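Local coordinates for protein CEL44C (Paenibacillus polymyxa, PDB 2YIH) that cleaves xyloglucan and probably other beta-1,4-glucans as an endo-acting hydrolase, this chain being the glycoside hydrolase family 44 part of a longer multidomain protein, at residues G369-T374 with P506-Y511; V401-K406 with W478-N483; V451-K454 with A459-A462; F501-T504 with A510-I513. The protein carries 8 engineered substitutions. One frame throughout, in Å; residues are numbered along the deposited sequence. Where two conformers were deposited one is given.

How the contacts relate
All four contacts lie away from the glycan pocket and the calcium site. Contacts 1 and 2 are buried and join the catalytic barrel to the beta-sandwich. Contact 1 sets helix 367-382 on strand 509-516, contact 2 helix 399-409 on strand 474-481, its neighbour in the sheet. The two touch through Thr-374 and Phe-480. Their chemistry is apolar, with alanine, isoleucine and one aromatic face. Contacts 3 and 4 lie within the sandwich, between non-neighbouring strands. Contact 3 is mostly buried and sets an amide beside a ring. Contact 4 is partly exposed and adds a water to its aromatic pair. Strand 509-516 serves contacts 1 and 4 and bonds to segments of contacts 2 and 3.

Contact 1: residues G369-T374 with P506-Y511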
loop_
_atom_site.group_PDB
_atom_site.type_symbol
_atom_site.label_atom_id
_atom_site.label_comp_id
_atom_site.label_asym_id
_atom_site.label_seq_id
_atom_site.Cartn_x
_atom_site.Cartn_y
_atom_site.Cartn_z
ATOM N N GLY A 369 14.078 -5.954 9.000
ATOM C CA GLY A 369 12.748 -5.500 8.534
ATOM C C GLY A 369 12.576 -3.994 8.695
ATOM O O GLY A 369 11.950 -3.316 7.848
ATOM N N GLY A 370 13.120 -3.462 9.783
ATOM C CA GLY A 370 13.051 -2.022 10.043
ATOM C C GLY A 370 13.846 -1.239 9.001
ATOM O O GLY A 370 13.392 -0.227 8.464
ATOM N N ILE A 371 15.062 -1.696 8.749
ATOM C CA ILE A 371 15.886 -0.998 7.775
ATOM C C ILE A 371 15.328 -1.118 6.356
ATOM O O ILE A 371 15.295 -0.122 5.602
ATOM C CB ILE A 371 17.352 -1.434 7.863
ATOM C CG1 ILE A 371 17.928 -0.987 9.199
ATOM C CG2 ILE A 371 18.176 -0.834 6.697
ATOM C CD1 ILE A 371 19.333 -1.442 9.413
ATOM N N ALA A 372 14.837 -2.288 5.986
ATOM C CA ALA A 372 14.189 -2.421 4.671
ATOM C C ALA A 372 13.069 -1.388 4.515
ATOM O O ALA A 372 13.015 -0.684 3.503
ATOM C CB ALA A 372 13.654 -3.847 4.457
ATOM N N MET A 373 12.235 -1.227 5.548
ATOM C CA MET A 373 11.106 -0.324 5.458
ATOM C C MET A 373 11.515 1.123 5.511
ATOM O O MET A 373 10.872 1.970 4.896
ATOM C CB MET A 373 10.087 -0.612 6.565
ATOM C CG MET A 373 9.222 -1.804 6.259
ATOM S SD MET A 373 8.150 -1.521 4.821
ATOM C CE MET A 373 6.829 -0.470 5.445
ATOM N N THR A 374 12.573 1.446 6.241
ATOM C CA THR A 374 13.064 2.796 6.253
ATOM C C THR A 374 13.548 3.182 4.847
ATOM O O THR A 374 13.421 4.328 4.426
ATOM C CB THR A 374 14.150 2.923 7.315
ATOM O OG1 THR A 374 13.619 2.457 8.572
ATOM C CG2 THR A 374 14.599 4.343 7.433
ATOM N N PRO A 506 26.551 3.277 12.913
ATOM C CA PRO A 506 26.923 1.898 13.248
ATOM C C PRO A 506 26.201 0.905 12.341
ATOM O O PRO A 506 25.235 1.292 11.665
ATOM C CB PRO A 506 26.399 1.740 14.696
ATOM C CG PRO A 506 26.337 3.093 15.212
ATOM C CD PRO A 506 25.902 3.953 14.037
ATOM N N PRO A 507 26.629 -0.364 12.340
ATOM C CA PRO A 507 25.934 -1.364 11.537
ATOM C C PRO A 507 24.456 -1.443 11.955
ATOM O O PRO A 507 24.118 -1.206 13.127
ATOM C CB PRO A 507 26.624 -2.676 11.957
ATOM C CG PRO A 507 27.926 -2.249 12.558
ATOM C CD PRO A 507 27.640 -0.985 13.223
ATOM N N LEU A 508 23.597 -1.811 11.005
ATOM C CA LEU A 508 22.181 -2.075 11.312
ATOM C C LEU A 508 21.564 -0.945 12.133
ATOM O O LEU A 508 20.914 -1.185 13.144
ATOM C CB LEU A 508 22.053 -3.423 12.032
ATOM C CG LEU A 508 22.648 -4.575 11.196
ATOM C CD1 LEU A 508 22.646 -5.936 11.940
ATOM C CD2 LEU A 508 21.960 -4.719 9.839
ATOM N N THR A 509 21.733 0.300 11.682
ATOM C CA THR A 509 21.185 1.483 12.392
ATOM C C THR A 509 20.525 2.422 11.378
ATOM O O THR A 509 21.019 2.554 10.255
ATOM C CB THR A 509 22.306 2.260 13.100
ATOM O OG1 THR A 509 22.964 1.373 14.008
ATOM C CG2 THR A 509 21.801 3.454 13.862
ATOM N N ALA A 510 19.391 3.008 11.759
ATOM C CA ALA A 510 18.753 4.036 10.926
ATOM C C ALA A 510 18.618 5.291 11.761
ATOM O O ALA A 510 18.192 5.208 12.908
ATOM C CB ALA A 510 17.378 3.561 10.474
ATOM N N TYR A 511 18.978 6.446 11.198
ATOM C CA TYR A 511 18.807 7.734 11.890
ATOM C C TYR A 511 17.958 8.669 11.038
ATOM O O TYR A 511 18.019 8.618 9.779
ATOM C CB TYR A 511 20.155 8.461 12.084
ATOM C CG TYR A 511 21.162 7.797 13.016
ATOM C CD1 TYR A 511 20.837 7.549 14.352
ATOM C CD2 TYR A 511 22.477 7.543 12.580
ATOM C CE1 TYR A 511 21.773 7.000 15.228
ATOM C CE2 TYR A 511 23.421 6.949 13.435
ATOM C CZ TYR A 511 23.052 6.698 14.763
ATOM O OH TYR A 511 23.975 6.128 15.608
#
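Ile-371 reaches Leu-508 by extending its longer branch, with CG1 anti to its own carbonyl carbon (chi1 -66°) and CD1 anti to CA. Thr-374 meets Ala-510 through its methyl, because CG2 lies anti to the backbone N while OG1 turns back beside it (chi1 -54°). Both residues were modelled in two conformers, and this account holds for one of them. The end methyl of Ile-371 does most of the touching. Its CD1 lies 3.5 Å from Leu-508 CA, a tight contact in this conformer, and 3.7 Å from Thr-509 N. The side chains of the pair meet less closely, Ile-371 CD1 being 4.2 Å from Leu-508 CD2. One helical turn further on, Thr-374 CG2 stands 4.2 Å from Ala-510 CB.

Helix 367-382 follows the seventh strand of the catalytic (beta/alpha)8 barrel, and strand 509-516 belongs to the beta-sandwich, so the contact joins the two domains. Leu-508 and Thr-509 both face Asn-453 on the adjacent strand and form a G1 beta bulge. Leu-508 has the positive phi of that bulge, 49°. The bulge presents its backbone to the isoleucine methyl. Met-310 of helix 303-311 touches both Ile-371 and Leu-508.

The two threonine hydroxyls each bond within their own segment. Gly-370 O accepts two bonds from Thr-374, one from OG1 at 2.7 Å and one from the backbone N at 2.9 Å. Thr-509 OG1 bonds to Pro-507 O at 3.0 Å, approaching from above the carbonyl plane.

Contact 2: residues V401-K406 with W478-N483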
loop_
_atom_site.group_PDB
_atom_site.type_symbol
_atom_site.label_atom_id
_atom_site.label_comp_id
_atom_site.label_asym_id
_atom_site.label_seq_id
_atom_site.Cartn_x
_atom_site.Cartn_y
_atom_site.Cartn_z
ATOM N N VAL A 401 8.733 -2.727 11.914
ATOM C CA VAL A 401 7.955 -1.994 10.896
ATOM C C VAL A 401 7.415 -0.700 11.489
ATOM O O VAL A 401 7.509 0.367 10.876
ATOM C CB VAL A 401 6.826 -2.879 10.305
ATOM C CG1 VAL A 401 5.941 -2.035 9.333
ATOM C CG2 VAL A 401 7.463 -4.041 9.555
ATOM N N SER A 402 6.851 -0.782 12.689
ATOM C CA SER A 402 6.338 0.409 13.344
ATOM C C SER A 402 7.478 1.399 13.551
ATOM O O SER A 402 7.275 2.594 13.391
ATOM C CB SER A 402 5.659 0.058 14.672
ATOM O OG SER A 402 4.472 -0.708 14.458
ATOM N N ALA A 403 8.666 0.906 13.903
ATOM C CA ALA A 403 9.836 1.805 14.057
ATOM C C ALA A 403 10.139 2.611 12.792
ATOM O O ALA A 403 10.332 3.813 12.851
ATOM C CB ALA A 403 11.119 1.013 14.473
ATOM N N ALA A 404 10.081 1.947 11.647
ATOM C CA ALA A 404 10.353 2.615 10.358
ATOM C C ALA A 404 9.340 3.723 10.115
ATOM O O ALA A 404 9.732 4.842 9.732
ATOM C CB ALA A 404 10.347 1.599 9.197
ATOM N N TYR A 405 8.049 3.438 10.323
ATOM C CA TYR A 405 7.049 4.508 10.155
ATOM C C TYR A 405 7.306 5.657 11.122
ATOM O O TYR A 405 7.206 6.816 10.741
ATOM C CB TYR A 405 5.591 4.015 10.312
ATOM C CG TYR A 405 5.111 3.258 9.089
ATOM C CD1 TYR A 405 4.647 3.943 7.948
ATOM C CD2 TYR A 405 5.152 1.865 9.067
ATOM C CE1 TYR A 405 4.247 3.236 6.793
ATOM C CE2 TYR A 405 4.733 1.151 7.937
ATOM C CZ TYR A 405 4.292 1.852 6.801
ATOM O OH TYR A 405 3.953 1.183 5.651
ATOM N N LYS A 406 7.545 5.326 12.383
ATOM C CA LYS A 406 7.741 6.374 13.392
ATOM C C LYS A 406 8.985 7.189 13.050
ATOM O O LYS A 406 8.998 8.384 13.284
ATOM C CB LYS A 406 7.852 5.770 14.801
ATOM C CG LYS A 406 6.497 5.245 15.247
ATOM C CD LYS A 406 6.565 4.274 16.445
ATOM C CE LYS A 406 7.025 4.987 17.694
ATOM N NZ LYS A 406 7.409 3.992 18.760
ATOM N N TRP A 478 17.759 11.285 15.758
ATOM C CA TRP A 478 16.928 10.240 16.421
ATOM C C TRP A 478 17.160 8.955 15.638
ATOM O O TRP A 478 17.467 8.998 14.454
ATOM C CB TRP A 478 15.444 10.588 16.320
ATOM C CG TRP A 478 14.975 11.746 17.222
ATOM C CD1 TRP A 478 14.378 11.650 18.460
ATOM C CD2 TRP A 478 15.022 13.135 16.901
ATOM N NE1 TRP A 478 14.071 12.925 18.930
ATOM C CE2 TRP A 478 14.462 13.845 17.990
ATOM C CE3 TRP A 478 15.507 13.851 15.809
ATOM C CZ2 TRP A 478 14.344 15.238 17.997
ATOM C CZ3 TRP A 478 15.401 15.255 15.814
ATOM C CH2 TRP A 478 14.820 15.932 16.903
ATOM N N GLY A 479 17.035 7.798 16.266
ATOM C CA GLY A 479 17.340 6.587 15.517
ATOM C C GLY A 479 16.848 5.336 16.197
ATOM O O GLY A 479 16.381 5.380 17.313
ATOM N N PHE A 480 16.946 4.211 15.494
ATOM C CA PHE A 480 16.705 2.901 16.107
ATOM C C PHE A 480 17.768 1.986 15.562
ATOM O O PHE A 480 18.441 2.320 14.588
ATOM C CB PHE A 480 15.276 2.362 15.814
ATOM C CG PHE A 480 14.985 2.089 14.338
ATOM C CD1 PHE A 480 15.416 0.901 13.729
ATOM C CD2 PHE A 480 14.236 2.999 13.570
ATOM C CE1 PHE A 480 15.123 0.611 12.371
ATOM C CE2 PHE A 480 13.935 2.732 12.221
ATOM C CZ PHE A 480 14.325 1.525 11.629
ATOM N N ASP A 481 17.978 0.862 16.213
ATOM C CA ASP A 481 18.997 -0.068 15.782
ATOM C C ASP A 481 18.635 -1.462 16.293
ATOM O O ASP A 481 17.484 -1.689 16.693
ATOM C CB ASP A 481 20.392 0.389 16.275
ATOM C CG ASP A 481 20.529 0.407 17.808
ATOM O OD1 ASP A 481 19.667 -0.157 18.523
ATOM O OD2 ASP A 481 21.614 0.887 18.294
ATOM N N LYS A 482 19.582 -2.397 16.280
ATOM C CA LYS A 482 19.280 -3.777 16.681
ATOM C C LYS A 482 19.009 -3.938 18.173
ATOM O O LYS A 482 18.473 -4.964 18.609
ATOM C CB LYS A 482 20.405 -4.724 16.267
ATOM C CG LYS A 482 21.559 -4.762 17.252
ATOM C CD LYS A 482 22.663 -5.677 16.739
ATOM C CE LYS A 482 23.839 -5.691 17.712
ATOM N NZ LYS A 482 24.924 -6.575 17.177
ATOM N N ASN A 483 19.396 -2.942 18.958
ATOM C CA ASN A 483 19.270 -3.031 20.417
ATOM C C ASN A 483 17.932 -2.495 20.909
ATOM O O ASN A 483 17.478 -2.854 22.003
ATOM C CB ASN A 483 20.399 -2.238 21.092
ATOM C CG ASN A 483 21.768 -2.751 20.705
ATOM O OD1 ASN A 483 22.630 -1.981 20.244
ATOM N ND2 ASN A 483 21.938 -4.057 20.775
#
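Ala-403 sets its methyl on the ring of Phe-480, where helix 399-409, after the last strand of the (beta/alpha)8 barrel, packs against the beta-sandwich. This is a CH-pi contact. The CB of Ala-403 lies 3.9 Å from the centroid of the Phe-480 ring and 16° off the ring normal, a little toward the CD2 side. The ring gets there with chi1 at 64°, which puts CG between the backbone N and the carbonyl carbon. Its CE2 also comes within 4.0 Å of Ala-404 N, in an oblique approach. The small alanines let the helix backbone come this near to the ring. Thr-374, Ile-487 and Ala-510 also touch Phe-480, so this part is tightly packed.

The other side of the contact is more open. Beyond Phe-480 the chain leads into a turn at the surface, where Lys-482 and Asn-483 are exposed. Tyr-400 OH still ties Asp-481 O to the helix. Lys-406 lies partly exposed on the helix, with a long, weak ion pair to Asp-37. The turn is an Asx turn: Asp-481 OD1 accepts from Asn-483 N at 2.8 Å, from above the carboxylate plane.

Contact 3: residues V451-K454 with A459-A462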
loop_
_atom_site.group_PDB
_atom_site.type_symbol
_atom_site.label_atom_id
_atom_site.label_comp_id
_atom_site.label_asym_id
_atom_site.label_seq_id
_atom_site.Cartn_x
_atom_site.Cartn_y
_atom_site.Cartn_z
ATOM N N VAL A 451 19.017 8.335 7.061
ATOM C CA VAL A 451 20.176 7.583 6.591
ATOM C C VAL A 451 20.261 6.226 7.309
ATOM O O VAL A 451 19.871 6.086 8.488
ATOM C CB VAL A 451 21.487 8.407 6.755
ATOM C CG1 VAL A 451 21.774 8.744 8.236
ATOM C CG2 VAL A 451 22.674 7.682 6.088
ATOM N N MET A 452 20.714 5.213 6.601
ATOM C CA MET A 452 20.806 3.896 7.228
ATOM C C MET A 452 22.035 3.131 6.800
ATOM O O MET A 452 22.493 3.271 5.665
ATOM C CB MET A 452 19.536 3.081 6.960
ATOM C CG MET A 452 19.335 2.686 5.486
ATOM S SD MET A 452 17.600 2.698 4.983
ATOM C CE MET A 452 17.337 4.491 4.881
ATOM N N ASN A 453 22.550 2.303 7.718
ATOM C CA ASN A 453 23.629 1.367 7.432
ATOM C C ASN A 453 23.093 -0.065 7.418
ATOM O O ASN A 453 22.629 -0.574 8.464
ATOM C CB ASN A 453 24.711 1.519 8.525
ATOM C CG ASN A 453 25.971 0.714 8.224
ATOM O OD1 ASN A 453 25.979 -0.167 7.373
ATOM N ND2 ASN A 453 27.019 0.970 8.997
ATOM N N LYS A 454 23.138 -0.683 6.231
ATOM C CA LYS A 454 22.641 -2.043 5.993
ATOM C C LYS A 454 23.710 -3.106 6.280
ATOM O O LYS A 454 23.428 -4.315 6.248
ATOM C CB LYS A 454 22.178 -2.187 4.537
ATOM C CG LYS A 454 20.993 -1.281 4.158
ATOM C CD LYS A 454 20.660 -1.368 2.676
ATOM C CE LYS A 454 21.504 -0.404 1.862
ATOM N NZ LYS A 454 21.277 -0.598 0.412
ATOM N N ALA A 459 30.581 -0.355 10.768
ATOM C CA ALA A 459 30.157 1.047 10.822
ATOM C C ALA A 459 30.741 1.763 9.621
ATOM O O ALA A 459 31.719 1.294 9.031
ATOM C CB ALA A 459 30.645 1.711 12.101
ATOM N N PHE A 460 30.170 2.912 9.278
ATOM C CA PHE A 460 30.866 3.857 8.407
ATOM C C PHE A 460 30.759 5.271 8.954
ATOM O O PHE A 460 29.799 5.617 9.650
ATOM C CB PHE A 460 30.382 3.789 6.943
ATOM C CG PHE A 460 28.885 3.967 6.761
ATOM C CD1 PHE A 460 28.295 5.233 6.843
ATOM C CD2 PHE A 460 28.101 2.890 6.377
ATOM C CE1 PHE A 460 26.911 5.399 6.650
ATOM C CE2 PHE A 460 26.738 3.054 6.137
ATOM C CZ PHE A 460 26.142 4.289 6.269
ATOM N N ASP A 461 31.697 6.126 8.561
ATOM C CA ASP A 461 31.563 7.551 8.841
ATOM C C ASP A 461 30.930 8.161 7.594
ATOM O O ASP A 461 31.498 8.075 6.512
ATOM C CB ASP A 461 32.946 8.190 9.072
ATOM C CG ASP A 461 33.514 7.898 10.457
ATOM O OD1 ASP A 461 32.818 7.305 11.318
ATOM O OD2 ASP A 461 34.703 8.226 10.677
ATOM N N ALA A 462 29.740 8.743 7.734
ATOM C CA ALA A 462 29.087 9.403 6.603
ATOM C C ALA A 462 29.527 10.853 6.595
ATOM O O ALA A 462 29.285 11.576 7.557
ATOM C CB ALA A 462 27.552 9.315 6.738
#
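Met-452 touches Phe-460 through its backbone. Its O lies near the plane of the Phe-460 ring, at the edge, 3.8 Å from CZ. The Met-452 side chain goes the other way and packs on Ile-371 and Thr-374 of helix 367-382.

Asn-453 comes next and carries most of the contact. Its CG is anti to the backbone N (chi1 -173°), which points the amide at the ring from the opposite strand. Asn-453 CG is 3.2 Å from Phe-460 CE2, and ND2 is 3.4 Å from Phe-460 CD2. The amide plane is tilted 34° from the ring plane, and CG meets the ring obliquely. Asn-453 ND2 also lies 3.6 Å from Ala-459 CA. The amide has bonds of its own: ND2 donates to Ser-458 O and Val-505 O, and OD1 accepts from Ser-455 N.

At Lys-454 the strand has ended. Strand 460-467 comes next in the chain but is not a sheet neighbour of 446-453. The two lie across the beta-sandwich from each other, with Asn-453 and Phe-460 pointing inward between them. Replacing Phe-460 by an alanine is likely to open a gap between these strands and leave the Asn-453 amide without its apolar neighbour.

The bonds to Ser-455 and Ser-458 probably steady the turn, and the one to Val-505 links Asn-453 to strand 500-505, while CB and the amide group lie against the Phe-460 ring.

Contact 4: residues F501-T504 with A510-I513; sequences FTYT and AYHI
Tyr-503 and Tyr-511 form a T-shaped (edge-to-face) pair, the edge of Tyr-503 meeting one face of Tyr-511. The planes are at 89°, with centroids 5.3 Å apart. The edge is offset toward the rim of that face; the nearest atoms, Tyr-503 CE2 and Tyr-511 CE2, are 3.7 Å apart. Tyr-511 has CG anti to its carbonyl carbon (chi1 -66°), which turns the ring toward strand 500-505.

The apolar contact is slighter: Phe-501 CZ and Ile-513 CG2 are 4.4 Å apart. Ile-493 of strand 487-493 touches Phe-501, Tyr-503 and Ile-513.

A water carries the polar contact. It donates to Thr-504 O and is hydrogen-bonded to Tyr-511 OH, at 2.9 Å each. Thr-504 O lies near the plane of the Tyr-511 ring, at its edge. A leucine in place of Tyr-511 would probably leave the Tyr-503 edge without an aromatic face and the water without its hydroxyl partner.

The axes of 501-504 and 510-513 run at 149° and approach to 10.6 Å, so the strands face each other across the beta-sandwich. The rings bridge that distance, and Tyr-503 OH is held by Ala-491 O, which should limit how far its ring can shift.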
loop_
_atom_site.group_PDB
_atom_site.type_symbol
_atom_site.label_atom_id
_atom_site.label_comp_id
_atom_site.label_asym_id
_atom_site.label_seq_id
_atom_site.Cartn_x
_atom_site.Cartn_y
_atom_site.Cartn_z
ATOM N N PHE A 501 29.373 18.034 7.386
ATOM C CA PHE A 501 29.569 17.420 8.712
ATOM C C PHE A 501 29.721 15.927 8.549
ATOM O O PHE A 501 29.421 15.381 7.473
ATOM C CB PHE A 501 28.434 17.775 9.682
ATOM C CG PHE A 501 27.135 17.088 9.373
ATOM C CD1 PHE A 501 26.253 17.624 8.447
ATOM C CD2 PHE A 501 26.807 15.870 9.983
ATOM C CE1 PHE A 501 25.047 16.977 8.134
ATOM C CE2 PHE A 501 25.635 15.195 9.636
ATOM C CZ PHE A 501 24.744 15.768 8.732
ATOM N N THR A 502 30.260 15.276 9.580
ATOM C CA THR A 502 30.429 13.837 9.548
ATOM C C THR A 502 29.652 13.247 10.725
ATOM O O THR A 502 29.569 13.863 11.791
ATOM C CB THR A 502 31.925 13.416 9.632
ATOM O OG1 THR A 502 32.628 13.941 8.492
ATOM C CG2 THR A 502 32.063 11.900 9.574
ATOM N N TYR A 503 29.049 12.090 10.498
ATOM C CA TYR A 503 28.335 11.387 11.571
ATOM C C TYR A 503 28.566 9.905 11.370
ATOM O O TYR A 503 28.477 9.413 10.254
ATOM C CB TYR A 503 26.828 11.706 11.520
ATOM C CG TYR A 503 26.133 11.542 12.845
ATOM C CD1 TYR A 503 26.225 12.518 13.821
ATOM C CD2 TYR A 503 25.470 10.350 13.169
ATOM C CE1 TYR A 503 25.587 12.378 15.050
ATOM C CE2 TYR A 503 24.840 10.192 14.391
ATOM C CZ TYR A 503 24.884 11.206 15.328
ATOM O OH TYR A 503 24.262 11.076 16.565
ATOM N N THR A 504 28.875 9.179 12.443
ATOM C CA THR A 504 29.152 7.757 12.305
ATOM C C THR A 504 27.812 7.016 12.351
ATOM O O THR A 504 27.024 7.231 13.259
ATOM C CB THR A 504 30.075 7.258 13.449
ATOM O OG1 THR A 504 31.315 8.008 13.420
ATOM C CG2 THR A 504 30.384 5.767 13.297
ATOM N N ALA A 510 19.391 3.008 11.759
ATOM C CA ALA A 510 18.753 4.036 10.926
ATOM C C ALA A 510 18.618 5.291 11.761
ATOM O O ALA A 510 18.192 5.208 12.908
ATOM C CB ALA A 510 17.378 3.561 10.474
ATOM N N TYR A 511 18.978 6.446 11.198
ATOM C CA TYR A 511 18.807 7.734 11.890
ATOM C C TYR A 511 17.958 8.669 11.038
ATOM O O TYR A 511 18.019 8.618 9.779
ATOM C CB TYR A 511 20.155 8.461 12.084
ATOM C CG TYR A 511 21.162 7.797 13.016
ATOM C CD1 TYR A 511 20.837 7.549 14.352
ATOM C CD2 TYR A 511 22.477 7.543 12.580
ATOM C CE1 TYR A 511 21.773 7.000 15.228
ATOM C CE2 TYR A 511 23.421 6.949 13.435
ATOM C CZ TYR A 511 23.052 6.698 14.763
ATOM O OH TYR A 511 23.975 6.128 15.608
ATOM N N HIS A 512 17.255 9.560 11.733
ATOM C CA HIS A 512 16.622 10.737 11.138
ATOM C C HIS A 512 17.341 11.938 11.723
ATOM O O HIS A 512 17.331 12.165 12.941
ATOM C CB HIS A 512 15.132 10.795 11.523
ATOM C CG HIS A 512 14.321 11.857 10.808
ATOM N ND1 HIS A 512 12.988 11.671 10.518
ATOM C CD2 HIS A 512 14.627 13.108 10.373
ATOM C CE1 HIS A 512 12.499 12.763 9.944
ATOM N NE2 HIS A 512 13.469 13.657 9.857
ATOM N N ILE A 513 18.052 12.638 10.852
ATOM C CA ILE A 513 18.799 13.865 11.228
ATOM C C ILE A 513 18.006 15.109 10.795
ATOM O O ILE A 513 17.534 15.171 9.663
ATOM C CB ILE A 513 20.150 13.879 10.520
ATOM C CG1 ILE A 513 20.953 12.624 10.933
ATOM C CG2 ILE A 513 20.925 15.173 10.822
ATOM C CD1 ILE A 513 22.190 12.352 10.111
HETATM O O HOH W 1 26.698 7.092 16.112
#